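Local coordinates for protein proteasome accessory factor B/C (PafBC) (Paenarthrobacter aurescens, PDB 6SJ9) that regulates transcription in the bacterial DNA damage response, probably by binding DNA through its winged helix-turn-helix domains, at residues A[24-28]-A[42-47]; A[188-193]-A[236-241]; A[343-349]-A[573-579]; A[398-403]-A[421-425]; A[522-526]-A[564-568]. All blocks are in the same frame, centred on the assembly; numbering follows the deposited sequence.

How the interactions relate
The five contacts run through one chain and form two touching pairs plus one outlier. Interaction 1 lies in what is probably the N-terminal winged helix-turn-helix, its centre at least 35 Å from the centre of any other. The L27 side chain is about 11 Å from the bound potassium ion. Interactions 2 and 4 have centres 14 Å apart. They meet where R188 NH1 packs on D403 CB at 3.4 Å. Interactions 3 and 5 have centres 16 Å apart and share a salt bridge, E346 OE2 to R526 NH2 at 3.0 Å. These two pairs lie on opposite sides of the chain's centre. Both 398-403/421-425 and 522-526/564-568 are nested in the loop closed by interaction 3.

Interaction 1: residues A[24-28]-A[42-47]; sequences RAVLR and FGRMFE
R24, L27 and R28 of helix 24-31 pack on F42 and F46 of helix 39-55. The two helices probably belong to the N-terminal winged helix-turn-helix. Their short segments cross at 91°, with the axes 11.7 Å apart, so side chains fill the space between them. F42 carries much of the contact. R28 lies over one face of its ring, with CB 3.9 Å from the centroid of the F42 ring in a CH-pi contact. The R28 guanidinium is turned only 20° from the plane of that ring. R24 slides past F42 in the opposite direction. CG of R24 stands anti to the backbone N (chi1 -177°), which brings its CD to 3.4 Å from F42 CE2. The chain then bends at chi3, and one guanidinium face comes over G43 CA. D39 takes R24 NH1 in a salt bridge, whereas E47 is only a nearby opposite charge and pairs with K50. The R24 NE nitrogen is buried here without a polar partner. Replacing F42 with an alanine would probably open a gap between the helices and leave the methylenes of R24 and R28 without the ring they pack on. Y79 meets F46 edge-to-face, and helix 2-17 touches both L27 and F46. L27 crosses F46 at about a right angle, its CD1 3.5 Å from F46 CE1.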
# COMPACT_ATOMS: atom_id res chain seq x y z
N ARG A 24 29.34 -26.03 -14.07
CA ARG A 24 28.82 -25.32 -15.23
C ARG A 24 27.92 -26.19 -16.09
O ARG A 24 26.94 -25.68 -16.67
CB ARG A 24 29.96 -24.82 -16.13
CG ARG A 24 29.42 -24.01 -17.29
CD ARG A 24 30.42 -23.82 -18.42
NE ARG A 24 31.41 -22.79 -18.17
CZ ARG A 24 32.30 -22.42 -19.07
NH1 ARG A 24 32.31 -23.00 -20.26
NH2 ARG A 24 33.17 -21.46 -18.79
N ALA A 25 28.22 -27.49 -16.19
CA ALA A 25 27.41 -28.39 -17.01
C ALA A 25 25.97 -28.47 -16.50
O ALA A 25 25.03 -28.47 -17.29
CB ALA A 25 28.05 -29.78 -17.04
N VAL A 26 25.79 -28.55 -15.18
CA VAL A 26 24.44 -28.61 -14.64
C VAL A 26 23.70 -27.28 -14.86
O VAL A 26 22.51 -27.27 -15.20
CB VAL A 26 24.48 -29.01 -13.15
CG1 VAL A 26 23.09 -29.00 -12.57
CG2 VAL A 26 25.13 -30.37 -12.98
N LEU A 27 24.40 -26.15 -14.66
CA LEU A 27 23.76 -24.85 -14.86
C LEU A 27 23.28 -24.68 -16.29
O LEU A 27 22.22 -24.10 -16.53
CB LEU A 27 24.71 -23.71 -14.50
CG LEU A 27 25.02 -23.55 -13.02
CD1 LEU A 27 25.87 -22.30 -12.78
CD2 LEU A 27 23.71 -23.47 -12.28
N ARG A 28 24.05 -25.19 -17.26
CA ARG A 28 23.64 -25.03 -18.65
C ARG A 28 22.30 -25.70 -18.90
O ARG A 28 21.40 -25.11 -19.51
CB ARG A 28 24.68 -25.61 -19.60
CG ARG A 28 24.23 -25.51 -21.05
CD ARG A 28 25.22 -26.12 -22.03
NE ARG A 28 24.73 -26.02 -23.41
CZ ARG A 28 25.37 -26.51 -24.47
NH1 ARG A 28 26.53 -27.15 -24.31
NH2 ARG A 28 24.85 -26.37 -25.68
N PHE A 42 27.39 -19.92 -24.98
CA PHE A 42 26.86 -20.02 -23.62
C PHE A 42 27.90 -19.59 -22.60
O PHE A 42 27.59 -18.83 -21.67
CB PHE A 42 26.37 -21.46 -23.39
CG PHE A 42 26.53 -21.94 -21.99
CD1 PHE A 42 25.62 -21.58 -21.00
CD2 PHE A 42 27.58 -22.79 -21.66
CE1 PHE A 42 25.79 -22.03 -19.71
CE2 PHE A 42 27.74 -23.25 -20.38
CZ PHE A 42 26.85 -22.88 -19.40
N GLY A 43 29.15 -20.04 -22.76
CA GLY A 43 30.18 -19.70 -21.80
C GLY A 43 30.34 -18.21 -21.61
O GLY A 43 30.54 -17.74 -20.48
N ARG A 44 30.27 -17.43 -22.69
CA ARG A 44 30.37 -15.99 -22.48
C ARG A 44 29.07 -15.39 -21.94
O ARG A 44 29.11 -14.48 -21.11
CB ARG A 44 30.84 -15.25 -23.75
CG ARG A 44 30.55 -15.86 -25.11
CD ARG A 44 31.21 -14.94 -26.18
NE ARG A 44 30.83 -15.30 -27.54
CZ ARG A 44 31.55 -16.07 -28.35
NH1 ARG A 44 32.72 -16.57 -27.95
NH2 ARG A 44 31.10 -16.34 -29.57
N MSE A 45 27.93 -15.89 -22.38
CA MSE A 45 26.67 -15.39 -21.84
C MSE A 45 26.54 -15.73 -20.34
O MSE A 45 25.94 -14.98 -19.57
CB MSE A 45 25.49 -15.96 -22.62
CG MSE A 45 24.12 -15.39 -22.24
SE MSE A 45 22.72 -16.72 -22.64
CE MSE A 45 23.56 -17.54 -24.23
N PHE A 46 27.10 -16.87 -19.95
CA PHE A 46 27.21 -17.21 -18.54
C PHE A 46 28.10 -16.21 -17.81
O PHE A 46 27.72 -15.69 -16.75
CB PHE A 46 27.76 -18.63 -18.40
CG PHE A 46 27.91 -19.08 -16.99
CD1 PHE A 46 26.81 -19.20 -16.16
CD2 PHE A 46 29.16 -19.41 -16.49
CE1 PHE A 46 26.95 -19.63 -14.85
CE2 PHE A 46 29.32 -19.85 -15.18
CZ PHE A 46 28.21 -19.96 -14.36
N GLU A 47 29.28 -15.92 -18.37
CA GLU A 47 30.18 -14.93 -17.78
C GLU A 47 29.51 -13.56 -17.68
O GLU A 47 29.70 -12.85 -16.70
CB GLU A 47 31.46 -14.81 -18.62
CG GLU A 47 32.43 -16.00 -18.57
CD GLU A 47 33.00 -16.30 -17.18
OE1 GLU A 47 33.13 -17.49 -16.85
OE2 GLU A 47 33.29 -15.35 -16.42

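Interaction 2: residues A[188-193]-A[236-241]; sequences RFGQWY and LDELNE
R188 and F189 at a type I' hairpin turn, with Y193 on the strand that follows, meet the end of helix 232-237 and the loop after it. The hairpin lies in the first WYL domain, whose Sm-like fold is a strongly bent antiparallel sheet. R188 reaches across L236, with L236 CB over one guanidinium face, 3.3 Å from R188 NE. The bend at chi2 (143°) turns its side chain to D237. NE and NH2 both grip D237 OD1 from the same face of the carboxylate, NH2 at 2.8 Å. Both bonds are bent, and the NH2 donor stands well above that plane. A leucine in place of R188 would probably leave the D237 carboxylate without its positive mate. F189 is sandwiched: R188 CB lies on one face and E241 CG on the other, 4.1 Å from the F189 centroid. The E241 chain is extended and its carboxylate is stacked 27° from the ring plane. R283 holds that carboxylate in a salt bridge. Y193 has its CG anti to the carbonyl carbon (chi1 -62°), which presents a ring face to L239. The methyl L239 CD1 sits 3.4 Å from the centroid of the Y193 ring.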
# COMPACT_ATOMS: atom_id res chain seq x y z
N ARG A 188 10.57 12.29 7.61
CA ARG A 188 11.74 11.60 8.13
C ARG A 188 11.30 10.59 9.16
O ARG A 188 10.47 10.90 10.03
CB ARG A 188 12.84 12.53 8.65
CG ARG A 188 13.73 12.94 7.50
CD ARG A 188 14.18 14.37 7.64
NE ARG A 188 15.04 14.83 6.55
CZ ARG A 188 14.74 14.82 5.24
NH1 ARG A 188 13.57 14.35 4.80
NH2 ARG A 188 15.63 15.33 4.38
N PHE A 189 11.89 9.39 9.07
CA PHE A 189 11.58 8.27 9.96
C PHE A 189 10.14 7.80 9.76
O PHE A 189 9.49 7.33 10.71
CB PHE A 189 11.82 8.66 11.42
CG PHE A 189 13.03 9.54 11.61
CD1 PHE A 189 14.31 9.08 11.33
CD2 PHE A 189 12.89 10.86 12.04
CE1 PHE A 189 15.43 9.90 11.51
CE2 PHE A 189 13.99 11.70 12.21
CZ PHE A 189 15.27 11.21 11.95
N GLY A 190 9.64 7.89 8.52
CA GLY A 190 8.27 7.56 8.21
C GLY A 190 7.23 8.62 8.57
O GLY A 190 6.10 8.52 8.09
N GLN A 191 7.60 9.66 9.32
CA GLN A 191 6.64 10.62 9.88
C GLN A 191 6.73 11.97 9.18
O GLN A 191 7.82 12.46 8.88
CB GLN A 191 6.90 10.80 11.39
CG GLN A 191 6.65 9.53 12.21
CD GLN A 191 5.30 8.89 11.85
OE1 GLN A 191 5.24 7.91 11.09
NE2 GLN A 191 4.21 9.44 12.40
N TRP A 192 5.57 12.62 9.00
CA TRP A 192 5.49 13.83 8.20
C TRP A 192 5.51 15.09 9.06
O TRP A 192 4.92 15.15 10.15
CB TRP A 192 4.24 13.83 7.34
CG TRP A 192 4.35 13.00 6.09
CD1 TRP A 192 4.03 11.66 5.95
CD2 TRP A 192 4.85 13.43 4.83
NE1 TRP A 192 4.25 11.26 4.65
CE2 TRP A 192 4.77 12.31 3.95
CE3 TRP A 192 5.37 14.63 4.36
CZ2 TRP A 192 5.20 12.38 2.61
CZ3 TRP A 192 5.79 14.70 3.02
CH2 TRP A 192 5.69 13.57 2.16
N TYR A 193 6.16 16.10 8.54
CA TYR A 193 6.41 17.35 9.23
C TYR A 193 6.06 18.49 8.29
O TYR A 193 6.25 18.38 7.08
CB TYR A 193 7.88 17.53 9.61
CG TYR A 193 8.40 16.46 10.55
CD1 TYR A 193 8.73 15.19 10.09
CD2 TYR A 193 8.56 16.72 11.91
CE1 TYR A 193 9.21 14.21 10.97
CE2 TYR A 193 9.04 15.75 12.79
CZ TYR A 193 9.36 14.50 12.31
OH TYR A 193 9.83 13.53 13.18
N LEU A 236 15.09 19.71 7.56
CA LEU A 236 14.53 18.46 8.07
C LEU A 236 15.62 17.48 8.51
O LEU A 236 15.46 16.79 9.52
CB LEU A 236 13.65 17.83 6.98
CG LEU A 236 12.34 18.45 6.47
CD1 LEU A 236 12.17 18.25 4.96
CD2 LEU A 236 11.14 17.85 7.19
N ASP A 237 16.75 17.45 7.79
CA ASP A 237 17.89 16.65 8.21
C ASP A 237 18.34 17.01 9.62
O ASP A 237 18.78 16.13 10.37
CB ASP A 237 19.07 16.85 7.24
CG ASP A 237 18.97 15.99 5.97
OD1 ASP A 237 18.01 15.19 5.84
OD2 ASP A 237 19.87 16.11 5.10
N GLU A 238 18.22 18.28 10.02
CA GLU A 238 18.60 18.61 11.39
C GLU A 238 17.66 17.98 12.42
O GLU A 238 17.99 17.95 13.61
CB GLU A 238 18.71 20.14 11.55
CG GLU A 238 19.29 20.51 12.91
CD GLU A 238 19.70 21.97 13.05
OE1 GLU A 238 19.57 22.75 12.08
OE2 GLU A 238 20.25 22.29 14.14
N LEU A 239 16.50 17.47 12.00
CA LEU A 239 15.60 16.81 12.94
C LEU A 239 16.28 15.60 13.57
O LEU A 239 17.00 14.84 12.91
CB LEU A 239 14.31 16.39 12.24
CG LEU A 239 13.27 17.49 12.04
CD1 LEU A 239 12.02 16.86 11.44
CD2 LEU A 239 12.97 18.15 13.39
N ASN A 240 16.03 15.41 14.86
CA ASN A 240 16.52 14.29 15.65
C ASN A 240 15.38 13.33 16.00
O ASN A 240 14.29 13.77 16.39
CB ASN A 240 17.22 14.78 16.92
CG ASN A 240 18.59 15.39 16.62
OD1 ASN A 240 19.34 14.89 15.78
ND2 ASN A 240 18.91 16.49 17.31
N GLU A 241 15.63 12.04 15.80
CA GLU A 241 14.62 11.01 16.00
C GLU A 241 14.08 11.08 17.42
O GLU A 241 14.77 11.49 18.36
CB GLU A 241 15.24 9.64 15.78
CG GLU A 241 14.30 8.51 15.45
CD GLU A 241 15.06 7.29 14.94
OE1 GLU A 241 14.47 6.51 14.15
OE2 GLU A 241 16.26 7.17 15.26

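Interaction 3: residues A[343-349]-A[573-579]; sequences RTSEDQL and DFPARLF
Two direct hydrogen bonds join R343 and T344 to the loop 573-579. The contact packs the start of helix 346-360, where the PafC helix-turn-helix domain begins, on the loop leading from the second WYL domain toward the following WCX domain. A576 N gives a straight bond to T344 O, 2.8 Å long, on a lone pair in the carbonyl plane. R343 NH1 reaches F579 O, also at 2.8 Å, from above the carbonyl plane. Three waters add bridges: S345 OG to D573 OD2, E346 N to F574 O, and E346 OE2 to R577 N and NE. S345 also N-caps the helix, its OG accepting from Q348 N. Among apolar contacts, T344 CB lies 3.7 Å from the F579 ring centroid, and A576 CB packs against E346 CG and L349 CD1. E346 pairs with R526 and R577 with D442. D573 is poorly ordered, but its OD2 stands 3.2 Å from D347 OD2, which may favour a shared proton. Direct bonds and water bridges thus carry the polar contact.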
# COMPACT_ATOMS: atom_id res chain seq x y z
N ARG A 343 -10.97 4.66 -8.95
CA ARG A 343 -10.26 3.40 -8.78
C ARG A 343 -9.04 3.34 -9.70
O ARG A 343 -9.13 3.58 -10.90
CB ARG A 343 -11.20 2.22 -9.07
CG ARG A 343 -12.18 1.95 -7.93
CD ARG A 343 -13.34 1.05 -8.36
NE ARG A 343 -14.23 1.00 -7.22
CZ ARG A 343 -14.06 0.21 -6.18
NH1 ARG A 343 -13.05 -0.66 -6.15
NH2 ARG A 343 -14.93 0.26 -5.17
N THR A 344 -7.90 3.08 -9.10
CA THR A 344 -6.63 3.22 -9.81
C THR A 344 -6.58 2.34 -11.05
O THR A 344 -6.89 1.15 -10.99
CB THR A 344 -5.53 2.86 -8.83
OG1 THR A 344 -5.76 3.66 -7.67
CG2 THR A 344 -4.11 3.16 -9.43
N SER A 345 -6.19 2.92 -12.16
CA SER A 345 -6.06 2.23 -13.44
C SER A 345 -4.61 1.82 -13.73
O SER A 345 -3.66 2.25 -13.09
CB SER A 345 -6.55 3.12 -14.59
OG SER A 345 -5.73 4.27 -14.66
N GLU A 346 -4.46 1.00 -14.76
CA GLU A 346 -3.12 0.65 -15.23
C GLU A 346 -2.36 1.88 -15.77
O GLU A 346 -1.17 2.01 -15.53
CB GLU A 346 -3.21 -0.44 -16.30
CG GLU A 346 -3.71 -1.75 -15.67
CD GLU A 346 -3.69 -2.96 -16.63
OE1 GLU A 346 -3.69 -2.73 -17.85
OE2 GLU A 346 -3.61 -4.10 -16.16
N ASP A 347 -3.04 2.80 -16.47
CA ASP A 347 -2.35 4.03 -16.89
C ASP A 347 -1.78 4.79 -15.68
O ASP A 347 -0.64 5.27 -15.70
CB ASP A 347 -3.32 4.96 -17.65
CG ASP A 347 -3.57 4.53 -19.11
OD1 ASP A 347 -2.86 3.63 -19.60
OD2 ASP A 347 -4.48 5.13 -19.78
N GLN A 348 -2.55 4.88 -14.60
CA GLN A 348 -2.08 5.61 -13.44
C GLN A 348 -0.92 4.89 -12.76
O GLN A 348 0.05 5.52 -12.31
CB GLN A 348 -3.25 5.83 -12.46
CG GLN A 348 -2.90 6.65 -11.24
CD GLN A 348 -4.15 7.07 -10.47
OE1 GLN A 348 -5.18 6.38 -10.52
NE2 GLN A 348 -4.06 8.19 -9.77
N LEU A 349 -0.98 3.57 -12.70
CA LEU A 349 0.13 2.83 -12.12
C LEU A 349 1.38 3.00 -12.96
O LEU A 349 2.46 3.23 -12.41
CB LEU A 349 -0.19 1.35 -12.00
CG LEU A 349 -1.25 1.16 -10.92
CD1 LEU A 349 -1.76 -0.16 -11.22
CD2 LEU A 349 -0.75 1.25 -9.47
N ASP A 573 -11.51 4.80 -18.95
CA ASP A 573 -10.58 3.81 -18.41
C ASP A 573 -11.29 2.89 -17.43
O ASP A 573 -12.36 3.20 -16.88
CB ASP A 573 -9.38 4.47 -17.73
CG ASP A 573 -8.25 4.79 -18.69
OD1 ASP A 573 -8.36 4.43 -19.89
OD2 ASP A 573 -7.25 5.40 -18.25
N PHE A 574 -10.71 1.72 -17.23
CA PHE A 574 -11.23 0.90 -16.16
C PHE A 574 -10.14 0.65 -15.13
O PHE A 574 -8.95 0.89 -15.36
CB PHE A 574 -11.85 -0.42 -16.67
CG PHE A 574 -10.93 -1.34 -17.44
CD1 PHE A 574 -10.32 -2.41 -16.80
CD2 PHE A 574 -10.77 -1.20 -18.82
CE1 PHE A 574 -9.51 -3.30 -17.50
CE2 PHE A 574 -9.96 -2.09 -19.54
CZ PHE A 574 -9.33 -3.14 -18.87
N PRO A 575 -10.54 0.24 -13.94
CA PRO A 575 -9.56 0.03 -12.89
C PRO A 575 -8.59 -1.09 -13.25
O PRO A 575 -8.90 -2.03 -13.99
CB PRO A 575 -10.42 -0.31 -11.68
CG PRO A 575 -11.82 0.19 -12.02
CD PRO A 575 -11.92 -0.01 -13.49
N ALA A 576 -7.39 -0.99 -12.70
CA ALA A 576 -6.46 -2.10 -12.79
C ALA A 576 -6.99 -3.26 -11.94
O ALA A 576 -7.92 -3.11 -11.14
CB ALA A 576 -5.11 -1.65 -12.27
N ARG A 577 -6.37 -4.42 -12.10
CA ARG A 577 -7.00 -5.66 -11.68
C ARG A 577 -7.26 -5.73 -10.17
O ARG A 577 -8.24 -6.37 -9.76
CB ARG A 577 -6.14 -6.84 -12.11
CG ARG A 577 -6.34 -7.19 -13.55
CD ARG A 577 -5.35 -8.32 -13.93
NE ARG A 577 -3.99 -7.80 -14.11
CZ ARG A 577 -2.98 -8.52 -14.64
NH1 ARG A 577 -3.20 -9.77 -15.05
NH2 ARG A 577 -1.77 -7.97 -14.78
N LEU A 578 -6.39 -5.16 -9.33
CA LEU A 578 -6.62 -5.20 -7.89
C LEU A 578 -7.55 -4.09 -7.42
O LEU A 578 -7.69 -3.91 -6.20
CB LEU A 578 -5.29 -5.08 -7.11
CG LEU A 578 -4.43 -6.33 -7.26
CD1 LEU A 578 -3.08 -6.18 -6.58
CD2 LEU A 578 -5.24 -7.49 -6.63
N PHE A 579 -8.09 -3.29 -8.33
CA PHE A 579 -8.89 -2.13 -7.95
C PHE A 579 -10.35 -2.16 -8.43
O PHE A 579 -11.12 -1.23 -8.12
CB PHE A 579 -8.18 -0.87 -8.44
CG PHE A 579 -6.84 -0.62 -7.77
CD1 PHE A 579 -5.68 -1.15 -8.28
CD2 PHE A 579 -6.77 0.08 -6.56
CE1 PHE A 579 -4.45 -0.93 -7.70
CE2 PHE A 579 -5.52 0.36 -5.95
CZ PHE A 579 -4.35 -0.16 -6.52
O HOH W 1 -6.41 6.59 -15.62
O HOH W 2 -4.07 -4.95 -13.93
O HOH W 3 -6.46 -0.07 -16.31

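Interaction 4: residues A[398-403]-A[421-425]; sequences PDDLLD and RPVRF
V423 is the bump of this contact, filling a hollow between P398 and L401. Its two methyls part there. V423 CG1 stands anti to the backbone N (chi1 172°) and presses on the proline ring, 3.3 Å from P398 CG. The other branch, V423 CG2, meets L401 CD1 at 3.5 Å. Both carbon pairs are tighter than usual, so the valine fits closely. P398 and L401 each cross V423 at about a right angle. F425 adds to the same wall. V423 CG1 also lies over one face of its ring, toward the rim, and P398 CD is 4.3 Å from F425 CE1. L401 CD1 further reaches R421 CB, at 3.9 Å, as these two side chains slide past each other in opposite directions. R421 then bends at chi3 (63°); the closeness of its guanidinium to the D400 carbonyl is doubtful. Its NH2 ends 3.5 Å from D403 OD2 in a long salt bridge, the two planes nearly perpendicular at 89°. Strand 90-93 pairs with 421-424, and helix 95-118 touches L401 and F425 beside it. The contact thus packs the loop leading into strand 404-407 against strand 421-424. Both segments belong to the PafC helix-turn-helix domain, and strands 404-407 and 410-413 between them form a beta hairpin consistent with the wing of a winged helix-turn-helix.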
# COMPACT_ATOMS: atom_id res chain seq x y z
N PRO A 398 10.00 -1.16 5.28
CA PRO A 398 10.74 -0.53 6.39
C PRO A 398 10.53 0.98 6.49
O PRO A 398 10.35 1.67 5.49
CB PRO A 398 12.20 -0.84 6.07
CG PRO A 398 12.17 -1.44 4.65
CD PRO A 398 10.82 -1.34 4.08
N ASP A 399 10.63 1.49 7.73
CA ASP A 399 10.28 2.88 8.02
C ASP A 399 11.44 3.86 7.81
O ASP A 399 11.22 5.07 7.86
CB ASP A 399 9.75 3.04 9.46
CG ASP A 399 10.73 2.54 10.51
OD1 ASP A 399 11.82 3.14 10.64
OD2 ASP A 399 10.43 1.54 11.18
N ASP A 400 12.65 3.36 7.62
CA ASP A 400 13.85 4.18 7.53
C ASP A 400 14.44 4.14 6.12
O ASP A 400 15.66 4.04 5.96
CB ASP A 400 14.89 3.75 8.57
CG ASP A 400 15.14 2.23 8.60
OD1 ASP A 400 14.75 1.52 7.64
OD2 ASP A 400 15.76 1.74 9.57
N LEU A 401 13.60 4.12 5.09
CA LEU A 401 14.08 4.03 3.72
C LEU A 401 13.97 5.31 2.88
O LEU A 401 14.86 5.56 2.07
CB LEU A 401 13.32 2.88 3.03
CG LEU A 401 13.94 2.00 1.93
CD1 LEU A 401 15.33 1.53 2.32
CD2 LEU A 401 13.04 0.81 1.56
N LEU A 402 12.90 6.11 3.00
CA LEU A 402 12.66 7.29 2.15
C LEU A 402 12.68 8.61 2.91
O LEU A 402 11.86 8.84 3.80
CB LEU A 402 11.34 7.17 1.40
CG LEU A 402 11.41 6.08 0.36
CD1 LEU A 402 10.27 6.17 -0.58
CD2 LEU A 402 12.72 6.18 -0.38
N ASP A 403 13.55 9.53 2.49
CA ASP A 403 13.47 10.91 2.95
C ASP A 403 12.82 11.72 1.83
O ASP A 403 13.40 11.86 0.75
CB ASP A 403 14.83 11.53 3.27
CG ASP A 403 15.50 10.93 4.49
OD1 ASP A 403 16.64 11.36 4.79
OD2 ASP A 403 14.91 10.03 5.13
N ARG A 421 20.56 2.29 2.22
CA ARG A 421 20.09 1.78 3.50
C ARG A 421 19.89 0.28 3.39
O ARG A 421 19.11 -0.17 2.55
CB ARG A 421 18.80 2.50 3.89
CG ARG A 421 18.67 3.84 3.15
CD ARG A 421 17.65 4.79 3.75
NE ARG A 421 18.04 5.20 5.11
CZ ARG A 421 17.44 6.16 5.82
NH1 ARG A 421 17.85 6.43 7.05
NH2 ARG A 421 16.42 6.84 5.30
N PRO A 422 20.59 -0.53 4.19
CA PRO A 422 20.35 -1.97 4.10
C PRO A 422 19.02 -2.26 4.77
O PRO A 422 18.61 -1.58 5.71
CB PRO A 422 21.52 -2.59 4.87
CG PRO A 422 22.58 -1.53 4.85
CD PRO A 422 21.82 -0.23 4.94
N VAL A 423 18.32 -3.21 4.20
CA VAL A 423 17.05 -3.64 4.73
C VAL A 423 17.05 -5.15 4.78
O VAL A 423 17.59 -5.80 3.89
CB VAL A 423 15.89 -3.13 3.83
CG1 VAL A 423 14.55 -3.73 4.28
CG2 VAL A 423 15.87 -1.60 3.77
N ARG A 424 16.48 -5.70 5.85
CA ARG A 424 16.33 -7.12 6.00
C ARG A 424 14.88 -7.44 5.73
O ARG A 424 14.00 -6.75 6.24
CB ARG A 424 16.74 -7.59 7.39
CG ARG A 424 16.50 -9.07 7.62
CD ARG A 424 17.33 -9.61 8.77
NE ARG A 424 18.74 -9.31 8.56
CZ ARG A 424 19.74 -9.84 9.28
NH1 ARG A 424 21.00 -9.49 9.03
NH2 ARG A 424 19.49 -10.72 10.24
N PHE A 425 14.63 -8.46 4.93
CA PHE A 425 13.29 -8.97 4.71
C PHE A 425 13.28 -10.43 5.11
O PHE A 425 14.18 -11.18 4.76
CB PHE A 425 12.85 -8.84 3.25
CG PHE A 425 12.70 -7.42 2.77
CD1 PHE A 425 11.54 -6.70 3.03
CD2 PHE A 425 13.70 -6.81 2.06
CE1 PHE A 425 11.39 -5.36 2.57
CE2 PHE A 425 13.57 -5.50 1.59
CZ PHE A 425 12.42 -4.78 1.84

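Interaction 5: residues A[522-526]-A[564-568]; sequences VDPLR and VSGSA
D523 grips S565 with both carboxylate oxygens, one on its backbone and one on its side chain. S565 OG donates to D523 OD2 over 2.5 Å, a short bond on the syn lone pair. S565 N donates to D523 OD1 at 3.0 Å, but from well above the carboxylate plane (49°). The S565 hydroxyl sits between its own N and carbonyl carbon (chi1 75°). There it also accepts from S567 N at 3.1 Å, which makes an ST turn, and from S567 OG. The serine oxygen thus has several hydrogen-bond partners, H541 among them. Q504 adds a hydrogen bond to D523 OD1, which should help hold the carboxylate in place. Apolar contacts are modest. V564 CG1 lies 4.2 Å from P524 CD, and L525 CD1 3.8 Å from A568 CB. L525 and R526 form a classic beta bulge facing E537. The loop after strand 562-563 thus packs on strand 517-530 of the second WYL domain, which lies between strands 503-510 and 533-540 in the sheet, with helix 489-501 touching P524.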
# COMPACT_ATOMS: atom_id res chain seq x y z
N VAL A 522 -19.99 -12.84 -19.83
CA VAL A 522 -18.72 -12.12 -19.67
C VAL A 522 -17.83 -12.30 -20.90
O VAL A 522 -17.84 -13.35 -21.55
CB VAL A 522 -17.96 -12.55 -18.40
CG1 VAL A 522 -18.86 -12.50 -17.27
CG2 VAL A 522 -17.43 -13.99 -18.52
N ASP A 523 -17.04 -11.26 -21.19
CA ASP A 523 -15.97 -11.32 -22.16
C ASP A 523 -14.71 -11.62 -21.37
O ASP A 523 -14.19 -10.71 -20.70
CB ASP A 523 -15.80 -10.01 -22.93
CG ASP A 523 -17.07 -9.59 -23.69
OD1 ASP A 523 -17.78 -10.45 -24.27
OD2 ASP A 523 -17.29 -8.36 -23.79
N PRO A 524 -14.21 -12.84 -21.38
CA PRO A 524 -12.95 -13.13 -20.66
C PRO A 524 -11.79 -12.38 -21.28
O PRO A 524 -11.63 -12.33 -22.49
CB PRO A 524 -12.78 -14.65 -20.81
CG PRO A 524 -13.54 -14.97 -22.04
CD PRO A 524 -14.74 -14.03 -22.07
N LEU A 525 -10.95 -11.81 -20.42
CA LEU A 525 -9.81 -11.01 -20.87
C LEU A 525 -8.46 -11.59 -20.49
O LEU A 525 -7.61 -11.75 -21.37
CB LEU A 525 -9.93 -9.59 -20.27
CG LEU A 525 -11.22 -8.84 -20.68
CD1 LEU A 525 -11.35 -7.47 -20.04
CD2 LEU A 525 -11.32 -8.65 -22.22
N ARG A 526 -8.23 -11.88 -19.20
CA ARG A 526 -6.93 -12.33 -18.70
C ARG A 526 -7.14 -13.32 -17.57
O ARG A 526 -7.98 -13.11 -16.70
CB ARG A 526 -6.09 -11.17 -18.15
CG ARG A 526 -5.44 -10.37 -19.25
CD ARG A 526 -4.50 -9.33 -18.65
NE ARG A 526 -5.29 -8.26 -18.03
CZ ARG A 526 -4.74 -7.15 -17.57
NH1 ARG A 526 -3.40 -6.98 -17.65
NH2 ARG A 526 -5.51 -6.21 -17.06
N VAL A 564 -16.66 -12.14 -28.25
CA VAL A 564 -16.47 -11.14 -27.21
C VAL A 564 -16.92 -9.79 -27.77
O VAL A 564 -16.79 -9.51 -28.96
CB VAL A 564 -15.01 -11.09 -26.72
CG1 VAL A 564 -14.67 -12.36 -25.97
CG2 VAL A 564 -14.01 -10.83 -27.90
N SER A 565 -17.59 -9.02 -26.92
CA SER A 565 -18.22 -7.79 -27.39
C SER A 565 -17.19 -6.70 -27.62
O SER A 565 -17.44 -5.76 -28.38
CB SER A 565 -19.25 -7.31 -26.38
OG SER A 565 -18.52 -6.76 -25.29
N GLY A 566 -16.05 -6.77 -26.93
CA GLY A 566 -15.13 -5.65 -27.06
C GLY A 566 -15.56 -4.40 -26.33
O GLY A 566 -15.16 -3.30 -26.72
N SER A 567 -16.43 -4.52 -25.32
CA SER A 567 -16.81 -3.34 -24.54
C SER A 567 -15.72 -2.93 -23.56
O SER A 567 -15.79 -1.81 -23.04
CB SER A 567 -18.10 -3.58 -23.79
OG SER A 567 -19.08 -3.92 -24.73
N ALA A 568 -14.75 -3.80 -23.29
CA ALA A 568 -13.69 -3.41 -22.36
C ALA A 568 -12.85 -2.27 -22.94
O ALA A 568 -12.54 -1.30 -22.23
CB ALA A 568 -12.84 -4.63 -22.02